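Local coordinates for aldose 1-epimerase (Caenorhabditis elegans, PDB 1LUR), which probably catalyses the interconversion of the alpha and beta anomers of aldose sugars such as galactose, at residues A[17-27]-A[145-153]; A[45-53]-A[172-180]. All blocks are in the same frame, centred on the assembly; numbering follows the deposited sequence.

Interaction 1 of 2, residues A[17-27]-A[145-153]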
loop_
_atom_site.group_PDB
_atom_site.type_symbol
_atom_site.label_atom_id
_atom_site.label_comp_id
_atom_site.label_asym_id
_atom_site.label_seq_id
_atom_site.Cartn_x
_atom_site.Cartn_y
_atom_site.Cartn_z
ATOM N N ILE A 17 -19.134 0.277 0.244
ATOM C CA ILE A 17 -19.359 1.706 0.069
ATOM C C ILE A 17 -19.375 1.918 -1.434
ATOM O O ILE A 17 -18.788 1.130 -2.179
ATOM C CB ILE A 17 -18.248 2.579 0.694
ATOM C CG1 ILE A 17 -16.901 2.293 0.034
ATOM C CG2 ILE A 17 -18.185 2.337 2.188
ATOM C CD1 ILE A 17 -15.806 3.241 0.483
ATOM N N ALA A 18 -20.045 2.966 -1.892
ATOM C CA ALA A 18 -20.099 3.212 -3.326
ATOM C C ALA A 18 -20.638 4.587 -3.673
ATOM O O ALA A 18 -21.296 5.236 -2.861
ATOM C CB ALA A 18 -20.959 2.138 -3.993
ATOM N N ASN A 19 -20.337 5.045 -4.879
ATOM C CA ASN A 19 -20.822 6.349 -5.298
ATOM C C ASN A 19 -22.025 6.087 -6.203
ATOM O O ASN A 19 -22.556 4.978 -6.219
ATOM C CB ASN A 19 -19.742 7.141 -6.041
ATOM C CG ASN A 19 -19.281 6.463 -7.305
ATOM O OD1 ASN A 19 -19.817 5.426 -7.709
ATOM N ND2 ASN A 19 -18.279 7.049 -7.950
ATOM N N LYS A 20 -22.447 7.092 -6.954
ATOM C CA LYS A 20 -23.596 6.931 -7.839
ATOM C C LYS A 20 -23.245 6.689 -9.304
ATOM O O LYS A 20 -24.140 6.635 -10.151
ATOM C CB LYS A 20 -24.491 8.167 -7.740
ATOM C CG LYS A 20 -25.046 8.452 -6.357
ATOM C CD LYS A 20 -26.120 7.453 -5.976
ATOM C CE LYS A 20 -26.895 7.936 -4.760
ATOM N NZ LYS A 20 -27.451 9.300 -5.004
ATOM N N GLN A 21 -21.958 6.533 -9.607
ATOM C CA GLN A 21 -21.533 6.305 -10.986
ATOM C C GLN A 21 -20.982 4.923 -11.318
ATOM O O GLN A 21 -20.407 4.730 -12.390
ATOM C CB GLN A 21 -20.501 7.356 -11.406
ATOM C CG GLN A 21 -21.064 8.756 -11.572
ATOM C CD GLN A 21 -21.288 9.448 -10.250
ATOM O OE1 GLN A 21 -20.335 9.846 -9.579
ATOM N NE2 GLN A 21 -22.548 9.590 -9.861
ATOM N N GLY A 22 -21.143 3.962 -10.417
ATOM C CA GLY A 22 -20.636 2.634 -10.701
ATOM C C GLY A 22 -19.301 2.265 -10.078
ATOM O O GLY A 22 -18.616 1.378 -10.581
ATOM N N LEU A 23 -18.922 2.949 -9.002
ATOM C CA LEU A 23 -17.662 2.676 -8.307
ATOM C C LEU A 23 -18.022 2.106 -6.943
ATOM O O LEU A 23 -18.716 2.752 -6.162
ATOM C CB LEU A 23 -16.845 3.962 -8.127
ATOM C CG LEU A 23 -15.605 3.914 -7.220
ATOM C CD1 LEU A 23 -14.563 2.939 -7.771
ATOM C CD2 LEU A 23 -15.014 5.314 -7.120
ATOM N N THR A 24 -17.567 0.894 -6.660
ATOM C CA THR A 24 -17.859 0.264 -5.383
ATOM C C THR A 24 -16.574 -0.251 -4.735
ATOM O O THR A 24 -15.664 -0.721 -5.414
ATOM C CB THR A 24 -18.853 -0.918 -5.558
ATOM O OG1 THR A 24 -20.047 -0.448 -6.195
ATOM C CG2 THR A 24 -19.231 -1.515 -4.208
ATOM N N ALA A 25 -16.508 -0.142 -3.416
ATOM C CA ALA A 25 -15.346 -0.595 -2.668
ATOM C C ALA A 25 -15.825 -1.428 -1.490
ATOM O O ALA A 25 -16.780 -1.060 -0.809
ATOM C CB ALA A 25 -14.543 0.597 -2.166
ATOM N N THR A 26 -15.172 -2.559 -1.262
ATOM C CA THR A 26 -15.549 -3.422 -0.157
ATOM C C THR A 26 -14.379 -3.481 0.821
ATOM O O THR A 26 -13.267 -3.842 0.445
ATOM C CB THR A 26 -15.886 -4.835 -0.643
ATOM O OG1 THR A 26 -16.934 -4.764 -1.619
ATOM C CG2 THR A 26 -16.352 -5.693 0.521
ATOM N N LEU A 27 -14.643 -3.116 2.070
ATOM C CA LEU A 27 -13.617 -3.121 3.105
ATOM C C LEU A 27 -13.849 -4.219 4.140
ATOM O O LEU A 27 -14.947 -4.766 4.253
ATOM C CB LEU A 27 -13.576 -1.766 3.807
ATOM C CG LEU A 27 -13.362 -0.528 2.931
ATOM C CD1 LEU A 27 -12.163 -0.758 2.021
ATOM C CD2 LEU A 27 -14.612 -0.246 2.100
ATOM N N TYR A 145 -11.796 5.184 4.263
ATOM C CA TYR A 145 -11.901 4.887 2.846
ATOM C C TYR A 145 -13.167 5.621 2.425
ATOM O O TYR A 145 -14.219 5.451 3.050
ATOM C CB TYR A 145 -12.091 3.399 2.580
ATOM C CG TYR A 145 -10.871 2.545 2.796
ATOM C CD1 TYR A 145 -10.642 1.922 4.025
ATOM C CD2 TYR A 145 -9.982 2.292 1.751
ATOM C CE1 TYR A 145 -9.566 1.056 4.205
ATOM C CE2 TYR A 145 -8.898 1.426 1.921
ATOM C CZ TYR A 145 -8.702 0.808 3.152
ATOM O OH TYR A 145 -7.664 -0.081 3.317
ATOM N N THR A 146 -13.065 6.434 1.382
ATOM C CA THR A 146 -14.211 7.187 0.896
ATOM C C THR A 146 -14.236 7.209 -0.626
ATOM O O THR A 146 -13.195 7.314 -1.270
ATOM C CB THR A 146 -14.151 8.646 1.402
ATOM O OG1 THR A 146 -14.144 8.660 2.837
ATOM C CG2 THR A 146 -15.349 9.453 0.884
ATOM N N VAL A 147 -15.424 7.075 -1.201
ATOM C CA VAL A 147 -15.569 7.099 -2.651
ATOM C C VAL A 147 -16.427 8.329 -2.928
ATOM O O VAL A 147 -17.311 8.651 -2.135
ATOM C CB VAL A 147 -16.285 5.849 -3.189
ATOM C CG1 VAL A 147 -15.358 4.647 -3.124
ATOM C CG2 VAL A 147 -17.559 5.593 -2.385
ATOM N N ASN A 148 -16.166 9.022 -4.032
ATOM C CA ASN A 148 -16.951 10.214 -4.352
ATOM C C ASN A 148 -17.453 10.243 -5.791
ATOM O O ASN A 148 -17.202 9.321 -6.563
ATOM C CB ASN A 148 -16.137 11.481 -4.079
ATOM C CG ASN A 148 -14.840 11.527 -4.865
ATOM O OD1 ASN A 148 -14.783 11.123 -6.027
ATOM N ND2 ASN A 148 -13.794 12.045 -4.237
ATOM N N ASP A 149 -18.161 11.320 -6.133
ATOM C CA ASP A 149 -18.725 11.510 -7.469
ATOM C C ASP A 149 -17.690 11.745 -8.560
ATOM O O ASP A 149 -18.025 11.779 -9.741
ATOM C CB ASP A 149 -19.728 12.673 -7.459
ATOM C CG ASP A 149 -19.152 13.939 -6.849
ATOM O OD1 ASP A 149 -18.076 14.391 -7.296
ATOM O OD2 ASP A 149 -19.778 14.485 -5.917
ATOM N N ARG A 150 -16.434 11.919 -8.164
ATOM C CA ARG A 150 -15.363 12.146 -9.124
ATOM C C ARG A 150 -14.702 10.806 -9.435
ATOM O O ARG A 150 -13.632 10.751 -10.038
ATOM C CB ARG A 150 -14.337 13.119 -8.537
ATOM C CG ARG A 150 -14.905 14.489 -8.184
ATOM C CD ARG A 150 -13.880 15.326 -7.431
ATOM N NE ARG A 150 -12.632 15.457 -8.180
ATOM C CZ ARG A 150 -11.508 15.972 -7.686
ATOM N NH1 ARG A 150 -11.465 16.411 -6.432
ATOM N NH2 ARG A 150 -10.422 16.044 -8.449
ATOM N N ASN A 151 -15.358 9.723 -9.029
ATOM C CA ASN A 151 -14.851 8.368 -9.247
ATOM C C ASN A 151 -13.497 8.179 -8.591
ATOM O O ASN A 151 -12.591 7.553 -9.155
ATOM C CB ASN A 151 -14.740 8.041 -10.735
ATOM C CG ASN A 151 -16.085 7.819 -11.378
ATOM O OD1 ASN A 151 -16.967 7.198 -10.787
ATOM N ND2 ASN A 151 -16.248 8.308 -12.602
ATOM N N GLN A 152 -13.366 8.726 -7.391
ATOM C CA GLN A 152 -12.124 8.617 -6.649
ATOM C C GLN A 152 -12.294 7.821 -5.367
ATOM O O GLN A 152 -13.358 7.832 -4.741
ATOM C CB GLN A 152 -11.604 10.000 -6.257
ATOM C CG GLN A 152 -11.438 10.981 -7.392
ATOM C CD GLN A 152 -10.914 12.309 -6.901
ATOM O OE1 GLN A 152 -11.417 12.856 -5.920
ATOM N NE2 GLN A 152 -9.900 12.838 -7.580
ATOM N N LEU A 153 -11.233 7.120 -4.994
ATOM C CA LEU A 153 -11.220 6.328 -3.779
ATOM C C LEU A 153 -10.188 7.108 -2.975
ATOM O O LEU A 153 -9.042 7.264 -3.409
ATOM C CB LEU A 153 -10.711 4.905 -4.016
ATOM C CG LEU A 153 -10.374 4.158 -2.715
ATOM C CD1 LEU A 153 -11.638 3.962 -1.876
ATOM C CD2 LEU A 153 -9.746 2.813 -3.043
#

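Interaction 2 of 2, residues A[45-53]-A[172-180]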
loop_
_atom_site.group_PDB
_atom_site.type_symbol
_atom_site.label_atom_id
_atom_site.label_comp_id
_atom_site.label_asym_id
_atom_site.label_seq_id
_atom_site.Cartn_x
_atom_site.Cartn_y
_atom_site.Cartn_z
ATOM N N LYS A 45 -18.376 -3.237 -18.628
ATOM C CA LYS A 45 -18.400 -4.430 -17.788
ATOM C C LYS A 45 -17.644 -4.212 -16.476
ATOM O O LYS A 45 -16.507 -3.737 -16.479
ATOM C CB LYS A 45 -17.788 -5.613 -18.535
ATOM C CG LYS A 45 -17.718 -6.884 -17.717
ATOM C CD LYS A 45 -17.039 -8.003 -18.493
ATOM C CE LYS A 45 -16.941 -9.266 -17.659
ATOM N NZ LYS A 45 -18.281 -9.729 -17.197
ATOM N N ASN A 46 -18.283 -4.564 -15.362
ATOM C CA ASN A 46 -17.679 -4.413 -14.040
ATOM C C ASN A 46 -16.445 -5.287 -13.873
ATOM O O ASN A 46 -16.468 -6.489 -14.156
ATOM C CB ASN A 46 -18.686 -4.767 -12.942
ATOM C CG ASN A 46 -19.538 -3.582 -12.517
ATOM O OD1 ASN A 46 -20.523 -3.743 -11.797
ATOM N ND2 ASN A 46 -19.154 -2.387 -12.949
ATOM N N GLN A 47 -15.365 -4.674 -13.407
ATOM C CA GLN A 47 -14.122 -5.392 -13.195
ATOM C C GLN A 47 -13.599 -5.086 -11.802
ATOM O O GLN A 47 -13.593 -3.927 -11.374
ATOM C CB GLN A 47 -13.078 -4.972 -14.226
ATOM C CG GLN A 47 -11.770 -5.721 -14.084
ATOM C CD GLN A 47 -11.940 -7.210 -14.307
ATOM O OE1 GLN A 47 -12.249 -7.647 -15.417
ATOM N NE2 GLN A 47 -11.751 -7.997 -13.252
ATOM N N ASP A 48 -13.189 -6.129 -11.089
ATOM C CA ASP A 48 -12.658 -5.959 -9.743
ATOM C C ASP A 48 -11.194 -5.637 -10.013
ATOM O O ASP A 48 -10.464 -6.464 -10.562
ATOM C CB ASP A 48 -12.777 -7.256 -8.945
ATOM C CG ASP A 48 -12.572 -7.043 -7.453
ATOM O OD1 ASP A 48 -11.693 -6.231 -7.082
ATOM O OD2 ASP A 48 -13.283 -7.693 -6.656
ATOM N N LEU A 49 -10.772 -4.438 -9.633
ATOM C CA LEU A 49 -9.401 -4.005 -9.848
ATOM C C LEU A 49 -8.341 -4.478 -8.852
ATOM O O LEU A 49 -7.152 -4.296 -9.096
ATOM C CB LEU A 49 -9.374 -2.478 -9.940
ATOM C CG LEU A 49 -10.394 -1.873 -10.913
ATOM C CD1 LEU A 49 -10.309 -0.356 -10.858
ATOM C CD2 LEU A 49 -10.123 -2.375 -12.328
ATOM N N VAL A 50 -8.753 -5.083 -7.744
ATOM C CA VAL A 50 -7.779 -5.557 -6.759
ATOM C C VAL A 50 -7.918 -7.046 -6.453
ATOM O O VAL A 50 -9.021 -7.602 -6.472
ATOM C CB VAL A 50 -7.896 -4.781 -5.423
ATOM C CG1 VAL A 50 -7.740 -3.291 -5.676
ATOM C CG2 VAL A 50 -9.228 -5.076 -4.751
ATOM N N LEU A 51 -6.790 -7.692 -6.176
ATOM C CA LEU A 51 -6.800 -9.116 -5.863
ATOM C C LEU A 51 -7.454 -9.283 -4.503
ATOM O O LEU A 51 -7.748 -8.296 -3.828
ATOM C CB LEU A 51 -5.374 -9.669 -5.837
ATOM C CG LEU A 51 -4.595 -9.485 -7.141
ATOM C CD1 LEU A 51 -3.212 -10.103 -7.010
ATOM C CD2 LEU A 51 -5.361 -10.125 -8.294
ATOM N N GLY A 52 -7.692 -10.526 -4.105
ATOM C CA GLY A 52 -8.315 -10.766 -2.820
ATOM C C GLY A 52 -8.819 -12.185 -2.635
ATOM O O GLY A 52 -8.311 -13.125 -3.248
ATOM N N PHE A 53 -9.825 -12.336 -1.783
ATOM C CA PHE A 53 -10.404 -13.641 -1.506
ATOM C C PHE A 53 -11.913 -13.524 -1.397
ATOM O O PHE A 53 -12.438 -12.476 -1.020
ATOM C CB PHE A 53 -9.821 -14.191 -0.204
ATOM C CG PHE A 53 -8.321 -14.259 -0.204
ATOM C CD1 PHE A 53 -7.653 -15.172 -1.015
ATOM C CD2 PHE A 53 -7.573 -13.379 0.574
ATOM C CE1 PHE A 53 -6.260 -15.212 -1.054
ATOM C CE2 PHE A 53 -6.180 -13.408 0.545
ATOM C CZ PHE A 53 -5.520 -14.327 -0.272
ATOM N N HIS A 172 -1.678 -1.900 1.133
ATOM C CA HIS A 172 -1.092 -2.952 0.318
ATOM C C HIS A 172 -1.984 -3.635 -0.718
ATOM O O HIS A 172 -1.909 -4.852 -0.896
ATOM C CB HIS A 172 -0.487 -4.010 1.249
ATOM C CG HIS A 172 0.740 -4.669 0.698
ATOM N ND1 HIS A 172 0.725 -5.445 -0.442
ATOM C CD2 HIS A 172 2.026 -4.655 1.127
ATOM C CE1 HIS A 172 1.949 -5.880 -0.693
ATOM N NE2 HIS A 172 2.756 -5.416 0.244
ATOM N N ALA A 173 -2.817 -2.867 -1.410
ATOM C CA ALA A 173 -3.694 -3.460 -2.418
ATOM C C ALA A 173 -2.905 -3.829 -3.674
ATOM O O ALA A 173 -2.057 -3.065 -4.130
ATOM C CB ALA A 173 -4.813 -2.487 -2.775
ATOM N N TYR A 174 -3.179 -5.016 -4.209
ATOM C CA TYR A 174 -2.520 -5.513 -5.416
ATOM C C TYR A 174 -3.477 -5.177 -6.558
ATOM O O TYR A 174 -4.627 -5.618 -6.548
ATOM C CB TYR A 174 -2.335 -7.032 -5.357
ATOM C CG TYR A 174 -1.258 -7.539 -4.416
ATOM C CD1 TYR A 174 -1.396 -7.439 -3.029
ATOM C CD2 TYR A 174 -0.125 -8.180 -4.918
ATOM C CE1 TYR A 174 -0.430 -7.975 -2.168
ATOM C CE2 TYR A 174 0.841 -8.715 -4.071
ATOM C CZ TYR A 174 0.685 -8.612 -2.701
ATOM O OH TYR A 174 1.649 -9.150 -1.875
ATOM N N TRP A 175 -3.004 -4.419 -7.543
ATOM C CA TRP A 175 -3.847 -4.035 -8.668
ATOM C C TRP A 175 -3.668 -4.783 -9.986
ATOM O O TRP A 175 -2.555 -5.092 -10.406
ATOM C CB TRP A 175 -3.701 -2.536 -8.930
ATOM C CG TRP A 175 -3.965 -1.688 -7.730
ATOM C CD1 TRP A 175 -3.068 -1.336 -6.762
ATOM C CD2 TRP A 175 -5.218 -1.102 -7.349
ATOM N NE1 TRP A 175 -3.683 -0.566 -5.803
ATOM C CE2 TRP A 175 -5.002 -0.407 -6.138
ATOM C CE3 TRP A 175 -6.501 -1.098 -7.912
ATOM C CZ2 TRP A 175 -6.024 0.287 -5.479
ATOM C CZ3 TRP A 175 -7.516 -0.408 -7.257
ATOM C CH2 TRP A 175 -7.269 0.274 -6.054
ATOM N N ASN A 176 -4.801 -5.052 -10.627
ATOM C CA ASN A 176 -4.889 -5.749 -11.907
ATOM C C ASN A 176 -6.192 -5.191 -12.470
ATOM O O ASN A 176 -7.273 -5.486 -11.963
ATOM C CB ASN A 176 -5.000 -7.263 -11.706
ATOM C CG ASN A 176 -5.112 -8.015 -13.018
ATOM O OD1 ASN A 176 -6.035 -7.782 -13.801
ATOM N ND2 ASN A 176 -4.171 -8.917 -13.268
ATOM N N LEU A 177 -6.081 -4.378 -13.513
ATOM C CA LEU A 177 -7.241 -3.754 -14.139
ATOM C C LEU A 177 -8.041 -4.503 -15.208
ATOM O O LEU A 177 -9.115 -4.041 -15.588
ATOM C CB LEU A 177 -6.812 -2.398 -14.705
ATOM C CG LEU A 177 -5.873 -1.581 -13.806
ATOM C CD1 LEU A 177 -5.530 -0.257 -14.481
ATOM C CD2 LEU A 177 -6.534 -1.337 -12.457
ATOM N N ASP A 178 -7.556 -5.644 -15.693
ATOM C CA ASP A 178 -8.312 -6.364 -16.724
ATOM C C ASP A 178 -8.484 -7.866 -16.535
ATOM O O ASP A 178 -9.092 -8.534 -17.375
ATOM C CB ASP A 178 -7.694 -6.109 -18.102
ATOM C CG ASP A 178 -6.235 -6.510 -18.170
ATOM O OD1 ASP A 178 -5.889 -7.590 -17.650
ATOM O OD2 ASP A 178 -5.433 -5.752 -18.754
ATOM N N GLY A 179 -7.949 -8.403 -15.447
ATOM C CA GLY A 179 -8.079 -9.826 -15.202
ATOM C C GLY A 179 -7.033 -10.696 -15.869
ATOM O O GLY A 179 -7.051 -11.915 -15.701
ATOM N N SER A 180 -6.121 -10.090 -16.624
ATOM C CA SER A 180 -5.076 -10.856 -17.300
ATOM C C SER A 180 -4.291 -11.687 -16.289
ATOM O O SER A 180 -4.245 -11.355 -15.105
ATOM C CB SER A 180 -4.113 -9.922 -18.041
ATOM O OG SER A 180 -4.738 -9.305 -19.156
HETATM O O HOH W 1 -5.209 -6.237 -3.210
#

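Interaction 1 of 2, residues A[17-27]-A[145-153]
Two beta hairpins of different antiparallel sheets lie face to face here, as layers of a beta sandwich: Ile-17, Leu-23, Ala-25 and Leu-27 meet Tyr-145 and Val-147. Val-147 lies at the middle of the apolar part. Its CG1 lies 3.9 Å from Ile-17 CD1 and also touches Leu-23 CD2 and Ala-25 CB, while CG2 presses on the Ala-18 backbone. At the inner end Leu-27 CD1 makes a CH-pi contact, 3.5 Å from the Tyr-145 ring centroid and only 8° off the normal; the ring's OH bonds to Ala-32 O.

The hairpin tips meet through polar groups. Asn-19 ND2 donates to Asn-148 O at 2.9 Å, nearly straight (168°), and to Asn-151 OD1 at 3.1 Å, more bent. Both acceptors lie close to the Asn-19 amide plane, and the side-chain amides of Asn-19 and Asn-151 are turned 62° against each other. Asn-19 OD1 meanwhile takes Leu-23 N of its own turn at 2.9 Å, and Asn-151 N reaches Asn-148 O from the face opposite Asn-19 ND2. With its oxygen and nitrogen both engaged, the Asn-19 amide is fixed in rotation, and it couples the two turns directly where the apolar packing ends.

Interaction 2 of 2, residues A[45-53]-A[172-180]
Val-50 and Trp-175 form a single antiparallel backbone bridge, a non-hydrogen-bonded pair flanked by two hydrogen bonds: Asn-176 N to Leu-49 O at 2.9 Å, nearly straight at 170°, and Leu-51 N to Tyr-174 O at 3.0 Å. CA-H...O contacts from Leu-49, Val-50 and Trp-175 accompany them, evidence of close backbone approach.

The apolar side chains are packed most tightly beside this bridge. Val-50 CG1 sits over one face of the Trp-175 indole, 3.4 Å from the centroid of the six-membered ring and displaced toward the rim; with CG1 anti to the carbonyl carbon (chi1 -56°), the valine runs alongside the indole in the same direction. Leu-49 CB reaches the same ring at CE3, and Leu-49 CD2 meets Leu-177 CD2 at 3.7 Å. Leu-51 CD1 rests against Tyr-174 CB at 3.6 Å, while the tyrosine OH is held by Ala-64 O. Leu-37 touches both Leu-49 and Trp-175, continuing this core into strand 33-40.

Toward Gln-47 and Gly-179 the contact is looser and more exposed. Gln-47 bends at chi2 and lays CG against Leu-177 O at 3.5 Å, but its amide makes no hydrogen bond across the contact. Local bonds shape 172-180 on this side: Asn-176 OD1 accepts from Gly-179 N, an Asx motif, and Asp-178 OD1 takes both N and OG of Ser-180, the N closing an Asx turn, while Asp-178 OD2 is bonded to Ser-260 OG. On the facing segment Asp-48 OD1 receives Val-50 N at 3.2 Å in another Asx turn and is also bonded by Leu-37 N. The combination is that of an isolated beta bridge, joining the exit of edge strand 46-48 to the end of strand 170-175 in the aldose 1-epimerase (galactose mutarotase-like) beta fold.

In the fold
From the N terminus the chain forms the hairpin of strands 15-18 and 24-28, then strand 33-40 and edge strand 46-48, all in one four-stranded sheet. Interaction 1 closes its loop when the turn between strands 138-147 and 152-160 of the nine-stranded sheet returns to 17-27. Residues 45-53 fall inside that loop, and their partner 172-180 comes after it, so the two closures cross instead of nesting. Interaction 2 links the four-stranded sheet to strand 170-175 of the seven-stranded one. The contact centres are 15 Å apart and share no touching atoms; the small N-terminal sheet is thus tied to both large sheets at separate places.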